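ADP-ribosylating toxin CARDS (Mycoplasma pneumoniae, PDB 4TLV) transfers ADP-ribosyl groups from NAD(+) to target proteins and, as the main virulence factor of its bacterium, disrupts airway epithelium and makes host cells vacuolate. Local coordinates at residues A[535-538]-A[542-545]; A[448-453]-A[577-582]; A[356-361]-A[583-588]; A[524-529]-A[553-558]; A[455-460]-A[466-471]. All coordinates share one frame; numbering follows the deposited sequence.

Contact 1 (A[535-538]-A[542-545]); sequences IPSV and NFRH
Ile535 lays its two branches against the polar corner formed by Asn542 and Arg544, where strand 543-548 of the D3 beta-trefoil domain begins. Its CG2 methyl, held anti to the backbone N (chi1 -56°), sits 3.6 Å from Arg544 NH1 and 3.7 Å from Asn542 OD1. The other branch runs out extended, carrying CD1 over one face of the guanidinium group, and the two side chains cross at about a right angle. A branched aliphatic residue suits this place, since it can cover a flat cation and an amide at once.

Arg544 bends at chi2 (-70°) and curls back over its own strand. There NH1 bonds Asn542 OD1 at 2.8 Å and Phe543 O, also at 2.8 Å. The second bond is the straighter, and it lies in the guanidinium plane; both acceptors are met from above their carbonyl planes. NH2 forms a salt bridge with Asp589.

Farther along, Ser537 CB meets Phe543 CE2 at 3.8 Å, an oblique approach to the ring. Ser537 OG bonds Glu539 and Leu541 N, while Lys581 makes a cation-pi contact with Phe543.

No hydrogen bond joins the two segments themselves. The polar groups of the strand start are paired off by one another, by Val584 O and by Asp589, leaving apolar carbon to cover a buried cation whose charge is probably balanced by that carboxylate.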
# COMPACT_ATOMS: atom_id res chain seq x y z
N ILE A 535 -9.82 -21.06 -1.84
CA ILE A 535 -9.55 -19.73 -1.28
C ILE A 535 -10.77 -18.84 -1.53
O ILE A 535 -11.12 -18.59 -2.68
CB ILE A 535 -8.30 -19.08 -1.95
CG1 ILE A 535 -7.07 -19.99 -1.82
CG2 ILE A 535 -8.03 -17.68 -1.36
CD1 ILE A 535 -5.89 -19.60 -2.74
N PRO A 536 -11.43 -18.39 -0.45
CA PRO A 536 -11.12 -18.74 0.94
C PRO A 536 -11.54 -20.17 1.23
O PRO A 536 -12.26 -20.77 0.42
CB PRO A 536 -12.01 -17.79 1.73
CG PRO A 536 -13.17 -17.54 0.82
CD PRO A 536 -12.54 -17.43 -0.54
N SER A 537 -11.11 -20.70 2.36
CA SER A 537 -11.48 -22.05 2.74
C SER A 537 -12.97 -22.10 3.10
O SER A 537 -13.61 -21.07 3.26
CB SER A 537 -10.67 -22.49 3.94
OG SER A 537 -11.19 -21.91 5.12
N VAL A 538 -13.49 -23.31 3.27
CA VAL A 538 -14.89 -23.48 3.64
C VAL A 538 -15.26 -22.71 4.91
O VAL A 538 -16.36 -22.18 5.00
CB VAL A 538 -15.25 -24.98 3.81
CG1 VAL A 538 -14.66 -25.51 5.12
CG2 VAL A 538 -16.73 -25.16 3.78
N ASN A 542 -7.81 -17.92 4.99
CA ASN A 542 -6.94 -17.58 3.87
C ASN A 542 -5.63 -18.38 3.93
O ASN A 542 -4.77 -18.11 4.77
CB ASN A 542 -6.64 -16.07 3.90
CG ASN A 542 -6.09 -15.55 2.59
OD1 ASN A 542 -6.54 -15.94 1.51
ND2 ASN A 542 -5.11 -14.65 2.68
N PHE A 543 -5.51 -19.39 3.07
CA PHE A 543 -4.32 -20.25 3.03
C PHE A 543 -3.51 -20.04 1.76
O PHE A 543 -4.06 -19.70 0.70
CB PHE A 543 -4.73 -21.74 3.04
CG PHE A 543 -5.36 -22.20 4.32
CD1 PHE A 543 -4.63 -22.21 5.51
CD2 PHE A 543 -6.65 -22.70 4.32
CE1 PHE A 543 -5.22 -22.68 6.69
CE2 PHE A 543 -7.24 -23.16 5.49
CZ PHE A 543 -6.52 -23.15 6.67
N ARG A 544 -2.20 -20.25 1.87
CA ARG A 544 -1.31 -20.33 0.71
C ARG A 544 -0.26 -21.41 0.96
O ARG A 544 0.04 -21.74 2.11
CB ARG A 544 -0.57 -19.01 0.50
CG ARG A 544 -1.45 -17.80 0.20
CD ARG A 544 -2.09 -17.90 -1.20
NE ARG A 544 -2.78 -16.65 -1.54
CZ ARG A 544 -3.98 -16.30 -1.08
NH1 ARG A 544 -4.66 -17.11 -0.27
NH2 ARG A 544 -4.51 -15.14 -1.43
N HIS A 545 0.32 -21.93 -0.11
CA HIS A 545 1.58 -22.65 -0.02
C HIS A 545 2.72 -21.63 -0.08
O HIS A 545 2.59 -20.57 -0.69
CB HIS A 545 1.71 -23.66 -1.16
CG HIS A 545 0.72 -24.79 -1.07
ND1 HIS A 545 0.26 -25.47 -2.18
CD2 HIS A 545 0.08 -25.32 -0.01
CE1 HIS A 545 -0.62 -26.38 -1.80
NE2 HIS A 545 -0.74 -26.32 -0.48

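Contact 2 (A[448-453]-A[577-582]); sequences WYWRGY and NVEDKI
In the D3 beta-trefoil, edge strand 448-450 of a small sheet passes strand 578-583 of the large one, which is interrupted midway, closest where Trp448 CA lies 5.3 Å from Ile582 CA, yet no direct hydrogen bond joins the segments; beyond it a type I' turn, Trp450 to Tyr453, sends the chain back. Water fills the role of the missing bonds. One molecule accepts from Tyr449 N at 2.8 Å and is hydrogen-bonded to Lys581 O at 2.7 Å. A second sits 2.7 Å from Tyr449 O, 3.0 Å from Lys581 NZ, and makes a weak bond to Glu579 OE1.

Glu579 is the central side chain. With CG anti to the backbone N and the chain bent at chi2 (53°), it folds toward its own backbone, where OE2 uses its anti lone pair to accept from Lys581 N at 2.9 Å. OE1 stands 4.0 Å from Trp450 CE3, meeting the indole obliquely. Trp448 stacks on Tyr455 and bonds Ser463 through NE1.

A long-chained acid suits this spot because it reaches a peptide N-H with one oxygen and, weakly, a bridging water with the other. Its salt bridge to Lys581 NZ is long, so the buried carboxylate is probably stabilised as much by N-H and water as by charge.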
# COMPACT_ATOMS: atom_id res chain seq x y z
N TRP A 448 -0.64 -21.41 11.36
CA TRP A 448 -1.33 -22.57 10.84
C TRP A 448 -2.53 -22.88 11.71
O TRP A 448 -2.67 -22.32 12.80
CB TRP A 448 -0.39 -23.77 10.63
CG TRP A 448 0.34 -24.32 11.84
CD1 TRP A 448 1.47 -23.80 12.42
CD2 TRP A 448 0.02 -25.52 12.57
NE1 TRP A 448 1.87 -24.61 13.48
CE2 TRP A 448 1.00 -25.66 13.58
CE3 TRP A 448 -0.99 -26.49 12.45
CZ2 TRP A 448 0.99 -26.73 14.49
CZ3 TRP A 448 -1.00 -27.55 13.36
CH2 TRP A 448 -0.02 -27.66 14.36
N TYR A 449 -3.39 -23.76 11.21
CA TYR A 449 -4.69 -24.01 11.80
C TYR A 449 -4.92 -25.51 11.86
O TYR A 449 -4.62 -26.23 10.91
CB TYR A 449 -5.75 -23.37 10.92
CG TYR A 449 -7.17 -23.55 11.36
CD1 TYR A 449 -7.73 -22.71 12.33
CD2 TYR A 449 -7.98 -24.52 10.79
CE1 TYR A 449 -9.04 -22.85 12.70
CE2 TYR A 449 -9.29 -24.67 11.16
CZ TYR A 449 -9.82 -23.84 12.12
OH TYR A 449 -11.14 -24.00 12.48
N TRP A 450 -5.44 -25.99 12.97
CA TRP A 450 -5.72 -27.41 13.10
C TRP A 450 -6.90 -27.63 14.01
O TRP A 450 -6.87 -27.28 15.19
CB TRP A 450 -4.48 -28.18 13.59
CG TRP A 450 -4.69 -29.67 13.54
CD1 TRP A 450 -4.77 -30.53 14.60
CD2 TRP A 450 -4.89 -30.46 12.36
NE1 TRP A 450 -4.99 -31.81 14.15
CE2 TRP A 450 -5.08 -31.80 12.78
CE3 TRP A 450 -4.94 -30.18 10.98
CZ2 TRP A 450 -5.29 -32.85 11.88
CZ3 TRP A 450 -5.16 -31.22 10.09
CH2 TRP A 450 -5.33 -32.54 10.54
N ARG A 451 -7.97 -28.17 13.43
CA ARG A 451 -9.14 -28.58 14.19
C ARG A 451 -9.72 -27.48 15.07
O ARG A 451 -10.12 -27.73 16.21
CB ARG A 451 -8.83 -29.83 15.02
CG ARG A 451 -8.56 -31.06 14.17
CD ARG A 451 -8.19 -32.27 15.02
NE ARG A 451 -9.21 -32.61 16.02
CZ ARG A 451 -10.28 -33.36 15.78
NH1 ARG A 451 -10.48 -33.86 14.57
NH2 ARG A 451 -11.15 -33.62 16.75
N GLY A 452 -9.74 -26.25 14.56
CA GLY A 452 -10.33 -25.14 15.28
C GLY A 452 -9.34 -24.32 16.09
O GLY A 452 -9.70 -23.26 16.61
N TYR A 453 -8.11 -24.79 16.20
CA TYR A 453 -7.08 -24.08 16.96
C TYR A 453 -6.05 -23.39 16.06
O TYR A 453 -5.58 -23.98 15.08
CB TYR A 453 -6.36 -25.04 17.91
CG TYR A 453 -7.27 -25.64 18.97
CD1 TYR A 453 -7.64 -24.90 20.09
CD2 TYR A 453 -7.79 -26.92 18.82
CE1 TYR A 453 -8.48 -25.44 21.05
CE2 TYR A 453 -8.62 -27.46 19.78
CZ TYR A 453 -8.97 -26.72 20.89
OH TYR A 453 -9.80 -27.26 21.85
N ASN A 577 0.71 -36.60 8.06
CA ASN A 577 0.89 -35.96 9.36
C ASN A 577 1.55 -34.59 9.23
O ASN A 577 2.25 -34.14 10.15
CB ASN A 577 1.75 -36.85 10.27
CG ASN A 577 1.95 -36.25 11.65
OD1 ASN A 577 0.99 -35.77 12.27
ND2 ASN A 577 3.18 -36.27 12.15
N VAL A 578 1.36 -33.93 8.09
CA VAL A 578 1.91 -32.58 7.95
C VAL A 578 0.90 -31.61 7.36
O VAL A 578 -0.05 -32.01 6.69
CB VAL A 578 3.20 -32.55 7.10
CG1 VAL A 578 4.25 -33.48 7.71
CG2 VAL A 578 2.91 -32.90 5.66
N GLU A 579 1.11 -30.34 7.65
CA GLU A 579 0.22 -29.29 7.16
C GLU A 579 1.01 -28.46 6.17
O GLU A 579 2.05 -27.94 6.51
CB GLU A 579 -0.21 -28.40 8.32
CG GLU A 579 -1.20 -27.29 7.91
CD GLU A 579 -2.40 -27.85 7.16
OE1 GLU A 579 -3.29 -28.43 7.82
OE2 GLU A 579 -2.44 -27.74 5.92
N ASP A 580 0.53 -28.38 4.93
CA ASP A 580 1.19 -27.50 3.97
C ASP A 580 0.42 -26.20 3.72
O ASP A 580 0.90 -25.32 3.01
CB ASP A 580 1.52 -28.24 2.66
CG ASP A 580 0.29 -28.66 1.87
OD1 ASP A 580 -0.86 -28.40 2.29
OD2 ASP A 580 0.50 -29.27 0.79
N LYS A 581 -0.75 -26.07 4.33
CA LYS A 581 -1.50 -24.83 4.20
C LYS A 581 -1.06 -23.86 5.29
O LYS A 581 -1.23 -24.14 6.48
CB LYS A 581 -3.00 -25.09 4.28
CG LYS A 581 -3.52 -25.96 3.14
CD LYS A 581 -5.02 -26.18 3.27
CE LYS A 581 -5.32 -27.12 4.43
NZ LYS A 581 -6.16 -26.43 5.44
N ILE A 582 -0.49 -22.73 4.88
CA ILE A 582 -0.06 -21.70 5.82
C ILE A 582 -1.10 -20.58 5.84
O ILE A 582 -1.54 -20.13 4.79
CB ILE A 582 1.33 -21.13 5.43
CG1 ILE A 582 2.34 -22.24 5.10
CG2 ILE A 582 1.86 -20.16 6.53
CD1 ILE A 582 2.53 -23.28 6.25
O HOH W 1 -2.94 -24.42 8.52
O HOH W 2 -5.11 -26.49 8.29

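Contact 3 (A[356-361]-A[583-588]); sequences AVNAVN and LVKDGF
Two beta-trefoil domains meet here: the turn 356-359 of D2 puts Asn358 against the tail 583-588 that follows the last strand of D3.

The van der Waals part is small and falls on one amide. Asn358 has CG placed between its backbone N and carbonyl carbon (chi1 57°), which aims ND2 at the tail, where it lies 3.7 Å from Lys585 CE and 4.2 Å from Phe588 CA. The lysine runs extended until chi4, so that it offers its methylene groups, rather than its ammonium, to the amide.

Two polar links cross the domain boundary. One is a water that accepts from Asn358 ND2 at 3.0 Å and donates to Asp586 O at 2.8 Å; the other is direct, from Asp443 N of D3 to Asn358 OD1. Asparagine suits the site because its donor and acceptor serve different partners at once.

Within the tail, a type II turn from Lys585 to Phe588 is closed by Phe588 N bonding Lys585 O at 3.1 Å. Gly587 takes its third position with a positive phi (87°), where a CB would run into the preceding carbonyl. The turn brings the Phe588 ring back over Val584, whose CG1 stands 3.3 Å above the ring plane, over its centre.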
# COMPACT_ATOMS: atom_id res chain seq x y z
N ALA A 356 3.85 -0.98 7.78
CA ALA A 356 3.34 -2.09 6.98
C ALA A 356 2.42 -1.51 5.93
O ALA A 356 1.55 -0.70 6.25
CB ALA A 356 2.55 -3.05 7.85
N VAL A 357 2.57 -1.95 4.69
CA VAL A 357 1.83 -1.33 3.60
C VAL A 357 0.35 -1.69 3.61
O VAL A 357 -0.45 -1.01 2.99
CB VAL A 357 2.43 -1.66 2.22
CG1 VAL A 357 3.84 -1.09 2.11
CG2 VAL A 357 2.42 -3.16 1.97
N ASN A 358 0.01 -2.78 4.31
CA ASN A 358 -1.36 -3.25 4.33
C ASN A 358 -2.09 -2.99 5.64
O ASN A 358 -3.20 -3.46 5.82
CB ASN A 358 -1.44 -4.75 3.99
CG ASN A 358 -0.59 -5.61 4.93
OD1 ASN A 358 0.47 -5.18 5.40
ND2 ASN A 358 -1.05 -6.83 5.22
N ALA A 359 -1.48 -2.25 6.56
CA ALA A 359 -2.11 -2.04 7.87
C ALA A 359 -3.05 -0.83 7.84
O ALA A 359 -2.59 0.32 7.80
CB ALA A 359 -1.03 -1.85 8.95
N VAL A 360 -4.35 -1.09 7.86
CA VAL A 360 -5.34 -0.01 7.79
C VAL A 360 -5.19 0.94 8.97
O VAL A 360 -5.38 2.14 8.84
CB VAL A 360 -6.78 -0.56 7.70
CG1 VAL A 360 -7.81 0.58 7.73
CG2 VAL A 360 -6.96 -1.38 6.41
N ASN A 361 -4.80 0.41 10.13
CA ASN A 361 -4.65 1.26 11.31
C ASN A 361 -3.42 2.18 11.27
O ASN A 361 -3.24 3.02 12.15
CB ASN A 361 -4.70 0.44 12.62
CG ASN A 361 -3.57 -0.58 12.75
OD1 ASN A 361 -2.65 -0.62 11.92
ND2 ASN A 361 -3.63 -1.40 13.80
N LEU A 583 -1.51 -20.13 7.03
CA LEU A 583 -2.40 -18.98 7.13
C LEU A 583 -1.63 -17.70 6.79
O LEU A 583 -0.53 -17.50 7.30
CB LEU A 583 -2.96 -18.83 8.55
CG LEU A 583 -3.96 -19.87 9.04
CD1 LEU A 583 -4.16 -19.74 10.55
CD2 LEU A 583 -5.28 -19.67 8.32
N VAL A 584 -2.24 -16.85 5.97
CA VAL A 584 -1.66 -15.55 5.62
C VAL A 584 -2.75 -14.47 5.74
O VAL A 584 -3.90 -14.70 5.36
CB VAL A 584 -1.12 -15.53 4.17
CG1 VAL A 584 -0.15 -14.34 3.97
CG2 VAL A 584 -0.40 -16.84 3.83
N LYS A 585 -2.38 -13.30 6.25
CA LYS A 585 -3.34 -12.23 6.49
C LYS A 585 -4.16 -11.93 5.21
O LYS A 585 -3.60 -11.73 4.14
CB LYS A 585 -2.61 -10.98 6.99
CG LYS A 585 -3.51 -9.75 7.26
CD LYS A 585 -2.73 -8.68 8.06
CE LYS A 585 -3.43 -7.32 8.06
NZ LYS A 585 -4.80 -7.43 8.61
N ASP A 586 -5.47 -11.89 5.34
CA ASP A 586 -6.32 -11.59 4.19
C ASP A 586 -5.90 -10.28 3.55
O ASP A 586 -5.75 -9.29 4.26
CB ASP A 586 -7.78 -11.43 4.61
CG ASP A 586 -8.56 -12.71 4.47
OD1 ASP A 586 -8.48 -13.55 5.38
OD2 ASP A 586 -9.26 -12.86 3.44
N GLY A 587 -5.73 -10.28 2.23
CA GLY A 587 -5.40 -9.07 1.49
C GLY A 587 -3.92 -8.76 1.38
O GLY A 587 -3.54 -7.73 0.81
N PHE A 588 -3.08 -9.63 1.92
CA PHE A 588 -1.64 -9.40 1.93
C PHE A 588 -1.08 -9.25 0.51
O PHE A 588 -0.07 -8.61 0.32
CB PHE A 588 -0.91 -10.55 2.64
CG PHE A 588 -0.73 -11.76 1.77
CD1 PHE A 588 -1.80 -12.63 1.54
CD2 PHE A 588 0.48 -12.01 1.15
CE1 PHE A 588 -1.65 -13.74 0.72
CE2 PHE A 588 0.64 -13.11 0.33
CZ PHE A 588 -0.41 -13.98 0.11
O HOH W 3 -3.87 -7.24 4.33

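Contact 4 (A[524-529]-A[553-558]); sequences FKWYFS and QQLKVI
The indole of Trp526 is the flat group of this contact, and both of its partners, Leu555 and Gln553, come to it obliquely, neither squarely over a face nor squarely at an edge. The contact belongs to the D3 beta-trefoil, whose antiparallel sheet includes, in order, 554-558, 578-583, 543-548 and 526-529. Two strands thus separate the segments in that order, and Trp526 CA and Leu555 CA, the nearest pair, are 9.2 Å apart, too far for backbone pairing.

Side chains cover the distance. Trp526 and Leu555 both point toward the opposite segment, and the six-membered end of the indole does the touching. Trp526 has CG anti to its carbonyl carbon (chi1 -56°), which swings the ring out from its strand to meet Leu555 CB, an apolar contact of 4.3 Å from CZ3. Tryptophan suits the place by its length, and leucine offers the aliphatic surface it packs on.

Polar atoms at this buried spot have partners elsewhere. Gln553 turns its amide aside, NE2 bonding Leu498 O and OE1 bonding Asp551 N, and the indole NE1 bonds Leu494 O. It is the backbone of Gln553, not its side-chain amide, that approaches the ring: its O lies 4.1 Å from Trp526 CZ3.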
# COMPACT_ATOMS: atom_id res chain seq x y z
N PHE A 524 17.04 -17.14 1.58
CA PHE A 524 16.25 -16.26 2.44
C PHE A 524 15.04 -15.71 1.68
O PHE A 524 14.28 -14.91 2.23
CB PHE A 524 17.08 -15.07 2.93
CG PHE A 524 18.06 -15.41 4.04
CD1 PHE A 524 17.65 -15.43 5.36
CD2 PHE A 524 19.39 -15.64 3.75
CE1 PHE A 524 18.55 -15.72 6.38
CE2 PHE A 524 20.30 -15.92 4.76
CZ PHE A 524 19.88 -15.96 6.08
N LYS A 525 14.89 -16.11 0.41
CA LYS A 525 13.78 -15.63 -0.43
C LYS A 525 12.63 -16.62 -0.57
O LYS A 525 12.84 -17.80 -0.87
CB LYS A 525 14.31 -15.23 -1.81
CG LYS A 525 15.39 -14.15 -1.74
CD LYS A 525 15.66 -13.55 -3.10
CE LYS A 525 16.60 -12.35 -2.96
NZ LYS A 525 16.95 -11.83 -4.30
N TRP A 526 11.40 -16.13 -0.39
CA TRP A 526 10.20 -16.96 -0.41
C TRP A 526 9.10 -16.34 -1.27
O TRP A 526 9.08 -15.13 -1.48
CB TRP A 526 9.67 -17.15 1.02
CG TRP A 526 10.69 -17.71 1.93
CD1 TRP A 526 11.65 -17.02 2.62
CD2 TRP A 526 10.89 -19.09 2.25
NE1 TRP A 526 12.44 -17.89 3.34
CE2 TRP A 526 11.98 -19.17 3.14
CE3 TRP A 526 10.25 -20.27 1.87
CZ2 TRP A 526 12.45 -20.38 3.66
CZ3 TRP A 526 10.71 -21.49 2.39
CH2 TRP A 526 11.80 -21.53 3.27
N TYR A 527 8.20 -17.18 -1.76
CA TYR A 527 7.03 -16.68 -2.49
C TYR A 527 5.80 -17.50 -2.16
O TYR A 527 5.90 -18.63 -1.67
CB TYR A 527 7.29 -16.65 -4.00
CG TYR A 527 7.48 -18.02 -4.60
CD1 TYR A 527 8.71 -18.67 -4.54
CD2 TYR A 527 6.43 -18.68 -5.24
CE1 TYR A 527 8.89 -19.94 -5.10
CE2 TYR A 527 6.59 -19.94 -5.80
CZ TYR A 527 7.82 -20.56 -5.72
OH TYR A 527 7.98 -21.82 -6.28
N PHE A 528 4.63 -16.91 -2.41
CA PHE A 528 3.36 -17.54 -2.06
C PHE A 528 2.71 -18.15 -3.30
O PHE A 528 2.87 -17.62 -4.41
CB PHE A 528 2.41 -16.50 -1.44
CG PHE A 528 2.96 -15.87 -0.18
CD1 PHE A 528 3.87 -14.83 -0.26
CD2 PHE A 528 2.56 -16.33 1.07
CE1 PHE A 528 4.39 -14.25 0.90
CE2 PHE A 528 3.07 -15.76 2.24
CZ PHE A 528 3.99 -14.72 2.15
N SER A 529 2.00 -19.26 -3.11
CA SER A 529 1.35 -20.00 -4.20
C SER A 529 -0.08 -20.33 -3.85
O SER A 529 -0.35 -20.83 -2.76
CB SER A 529 2.06 -21.33 -4.49
OG SER A 529 3.43 -21.13 -4.78
N GLN A 553 11.90 -25.40 -2.54
CA GLN A 553 11.67 -26.11 -1.30
C GLN A 553 10.42 -25.55 -0.65
O GLN A 553 10.26 -24.32 -0.60
CB GLN A 553 12.85 -25.92 -0.34
CG GLN A 553 14.19 -26.39 -0.90
CD GLN A 553 14.97 -25.30 -1.64
OE1 GLN A 553 14.41 -24.32 -2.15
NE2 GLN A 553 16.28 -25.48 -1.69
N GLN A 554 9.56 -26.44 -0.16
CA GLN A 554 8.25 -26.05 0.34
C GLN A 554 8.15 -26.00 1.86
O GLN A 554 8.48 -26.96 2.57
CB GLN A 554 7.14 -26.95 -0.22
CG GLN A 554 5.75 -26.43 0.12
CD GLN A 554 4.62 -27.26 -0.49
OE1 GLN A 554 4.87 -28.19 -1.27
NE2 GLN A 554 3.38 -26.92 -0.14
N LEU A 555 7.67 -24.87 2.36
CA LEU A 555 7.46 -24.68 3.79
C LEU A 555 6.27 -25.51 4.27
O LEU A 555 5.18 -25.42 3.70
CB LEU A 555 7.20 -23.20 4.09
CG LEU A 555 7.26 -22.78 5.56
CD1 LEU A 555 8.70 -22.99 6.08
CD2 LEU A 555 6.82 -21.34 5.74
N LYS A 556 6.48 -26.30 5.32
CA LYS A 556 5.40 -27.04 5.95
C LYS A 556 5.58 -27.11 7.46
O LYS A 556 6.63 -26.72 7.98
CB LYS A 556 5.29 -28.46 5.38
CG LYS A 556 5.07 -28.51 3.88
CD LYS A 556 4.66 -29.92 3.45
CE LYS A 556 4.84 -30.13 1.96
NZ LYS A 556 4.54 -31.54 1.58
N VAL A 557 4.56 -27.62 8.16
CA VAL A 557 4.61 -27.78 9.61
C VAL A 557 4.16 -29.19 10.02
O VAL A 557 3.18 -29.72 9.48
CB VAL A 557 3.69 -26.78 10.33
CG1 VAL A 557 3.92 -26.85 11.82
CG2 VAL A 557 3.95 -25.38 9.86
N ILE A 558 4.87 -29.79 10.97
CA ILE A 558 4.48 -31.10 11.48
C ILE A 558 3.25 -30.99 12.37
O ILE A 558 3.18 -30.12 13.23
CB ILE A 558 5.65 -31.78 12.24
CG1 ILE A 558 6.83 -31.97 11.30
CG2 ILE A 558 5.19 -33.12 12.83
CD1 ILE A 558 8.12 -32.44 11.98

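Contact 5 (A[455-460]-A[466-471]); sequences YTPQLS and MKTPDG
In the D3 beta-trefoil, the hairpin of strands 453-457 and 463-464 is followed by a loop whose first residues, from Met466, pass beside strand 453-457 before leaving it, and Thr456 and Thr468 join the two. OG1 of Thr456 and OG1 of Thr468 lie 2.7 Å apart and are probably hydrogen-bonded, although the proton of Thr456 has another acceptor within reach. Thr456 sets its OG1 anti to the backbone N (chi1 -169°), facing the loop, whereas Thr468 brings its own oxygen round beside its backbone N (chi1 -60°). Thr468 OG1 is also bonded to Leu446 O, so the buried hydroxyl ties the loop to a third piece of chain.

Threonine suits position 456 because it pairs a hydroxyl with a methyl. The methyl CG2 of Thr456 packs on Met466 CG at 3.7 Å, the two side chains crossing obliquely. Pro457, which has no N-H to offer, sets CD across Thr468 at about a right angle, 3.8 Å from OG1. The side chain of Tyr455 sets out away from the loop.

Backbone pairing fades beyond the hairpin. Thr456 N comes within 3.4 Å of Met466 O, but at an angle too poor for a bond, and Thr456 instead pairs with Tyr464. Beside it, a water links the two backbones: it donates to Tyr455 O at 3.0 Å and accepts from Thr468 N at 2.9 Å.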
# COMPACT_ATOMS: atom_id res chain seq x y z
N TYR A 455 -2.20 -21.73 15.50
CA TYR A 455 -0.82 -21.80 15.94
C TYR A 455 0.03 -20.73 15.26
O TYR A 455 -0.27 -20.29 14.15
CB TYR A 455 -0.23 -23.15 15.61
CG TYR A 455 -0.90 -24.28 16.36
CD1 TYR A 455 -2.06 -24.86 15.88
CD2 TYR A 455 -0.36 -24.76 17.56
CE1 TYR A 455 -2.69 -25.91 16.56
CE2 TYR A 455 -0.98 -25.80 18.25
CZ TYR A 455 -2.13 -26.37 17.75
OH TYR A 455 -2.74 -27.40 18.45
N THR A 456 1.10 -20.35 15.94
CA THR A 456 1.99 -19.28 15.49
C THR A 456 3.44 -19.79 15.56
O THR A 456 3.79 -20.58 16.44
CB THR A 456 1.78 -18.01 16.35
OG1 THR A 456 2.46 -16.90 15.75
CG2 THR A 456 2.30 -18.22 17.78
N PRO A 457 4.29 -19.35 14.63
CA PRO A 457 5.69 -19.76 14.64
C PRO A 457 6.41 -19.19 15.86
O PRO A 457 6.04 -18.12 16.36
CB PRO A 457 6.27 -19.12 13.38
CG PRO A 457 5.12 -18.57 12.63
CD PRO A 457 4.02 -18.34 13.59
N GLN A 458 7.41 -19.92 16.34
CA GLN A 458 8.30 -19.44 17.40
C GLN A 458 9.70 -19.39 16.82
O GLN A 458 10.01 -20.13 15.88
CB GLN A 458 8.29 -20.39 18.60
CG GLN A 458 6.96 -20.50 19.30
CD GLN A 458 6.72 -19.38 20.32
OE1 GLN A 458 5.76 -18.62 20.20
NE2 GLN A 458 7.58 -19.30 21.33
N LEU A 459 10.56 -18.55 17.39
CA LEU A 459 11.89 -18.35 16.85
C LEU A 459 12.72 -19.62 16.94
O LEU A 459 13.70 -19.79 16.21
CB LEU A 459 12.59 -17.19 17.58
CG LEU A 459 12.02 -15.82 17.22
CD1 LEU A 459 12.64 -14.72 18.09
CD2 LEU A 459 12.27 -15.54 15.74
N SER A 460 12.32 -20.51 17.83
CA SER A 460 12.98 -21.81 18.00
C SER A 460 12.77 -22.75 16.80
O SER A 460 13.50 -23.73 16.64
CB SER A 460 12.41 -22.49 19.24
OG SER A 460 11.00 -22.68 19.09
N MET A 466 -1.64 -20.22 19.62
CA MET A 466 -2.36 -18.96 19.69
C MET A 466 -2.34 -18.37 18.28
O MET A 466 -1.53 -18.76 17.43
CB MET A 466 -1.69 -18.00 20.69
CG MET A 466 -0.24 -17.68 20.36
SD MET A 466 0.57 -16.50 21.46
CE MET A 466 0.25 -14.95 20.62
N LYS A 467 -3.23 -17.42 18.03
CA LYS A 467 -3.27 -16.79 16.73
C LYS A 467 -2.08 -15.83 16.63
O LYS A 467 -1.76 -15.14 17.60
CB LYS A 467 -4.60 -16.08 16.51
CG LYS A 467 -4.87 -15.72 15.05
CD LYS A 467 -6.26 -15.12 14.86
CE LYS A 467 -6.42 -14.54 13.45
NZ LYS A 467 -7.81 -14.06 13.20
N THR A 468 -1.41 -15.81 15.49
CA THR A 468 -0.28 -14.91 15.28
C THR A 468 -0.77 -13.47 15.45
O THR A 468 -1.77 -13.08 14.87
CB THR A 468 0.30 -15.10 13.89
OG1 THR A 468 0.76 -16.45 13.74
CG2 THR A 468 1.47 -14.15 13.66
N PRO A 469 -0.07 -12.68 16.28
CA PRO A 469 -0.55 -11.31 16.46
C PRO A 469 -0.24 -10.43 15.25
O PRO A 469 0.66 -10.72 14.46
CB PRO A 469 0.25 -10.81 17.66
CG PRO A 469 1.53 -11.58 17.59
CD PRO A 469 1.12 -12.96 17.11
N ASP A 470 -0.99 -9.34 15.13
CA ASP A 470 -0.68 -8.32 14.14
C ASP A 470 0.69 -7.73 14.46
O ASP A 470 1.10 -7.67 15.62
CB ASP A 470 -1.71 -7.19 14.20
CG ASP A 470 -3.11 -7.66 13.86
OD1 ASP A 470 -3.31 -8.12 12.72
OD2 ASP A 470 -3.99 -7.56 14.74
N GLY A 471 1.39 -7.29 13.42
CA GLY A 471 2.60 -6.50 13.58
C GLY A 471 3.84 -7.29 13.97
O GLY A 471 4.76 -6.74 14.59
O HOH W 4 -2.24 -18.06 13.78

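In the fold
Contacts 1, 2, 4 and 5 all lie within the D3 trefoil, whereas contact 3 joins D3 to D2 and lies nearest the centre of the chain. Contacts 1, 2 and 4 share one antiparallel sheet: strand 543-548 of contact 1 runs between strand 578-583 of contact 2 and strand 526-529 of contact 4. Contacts 2 and 5 meet in the small sheet, where strands 448-450 and 453-457 pair. Chemistry follows place. Buried contact 4 is mainly indole against leucine, and contact 1 covers a cation with carbon. The partly buried contacts 2 and 5 each include a water bridge between backbones, contact 5 beside a threonine pair. In buried contact 3, a water joins an asparagine of D2 to a backbone carbonyl of D3.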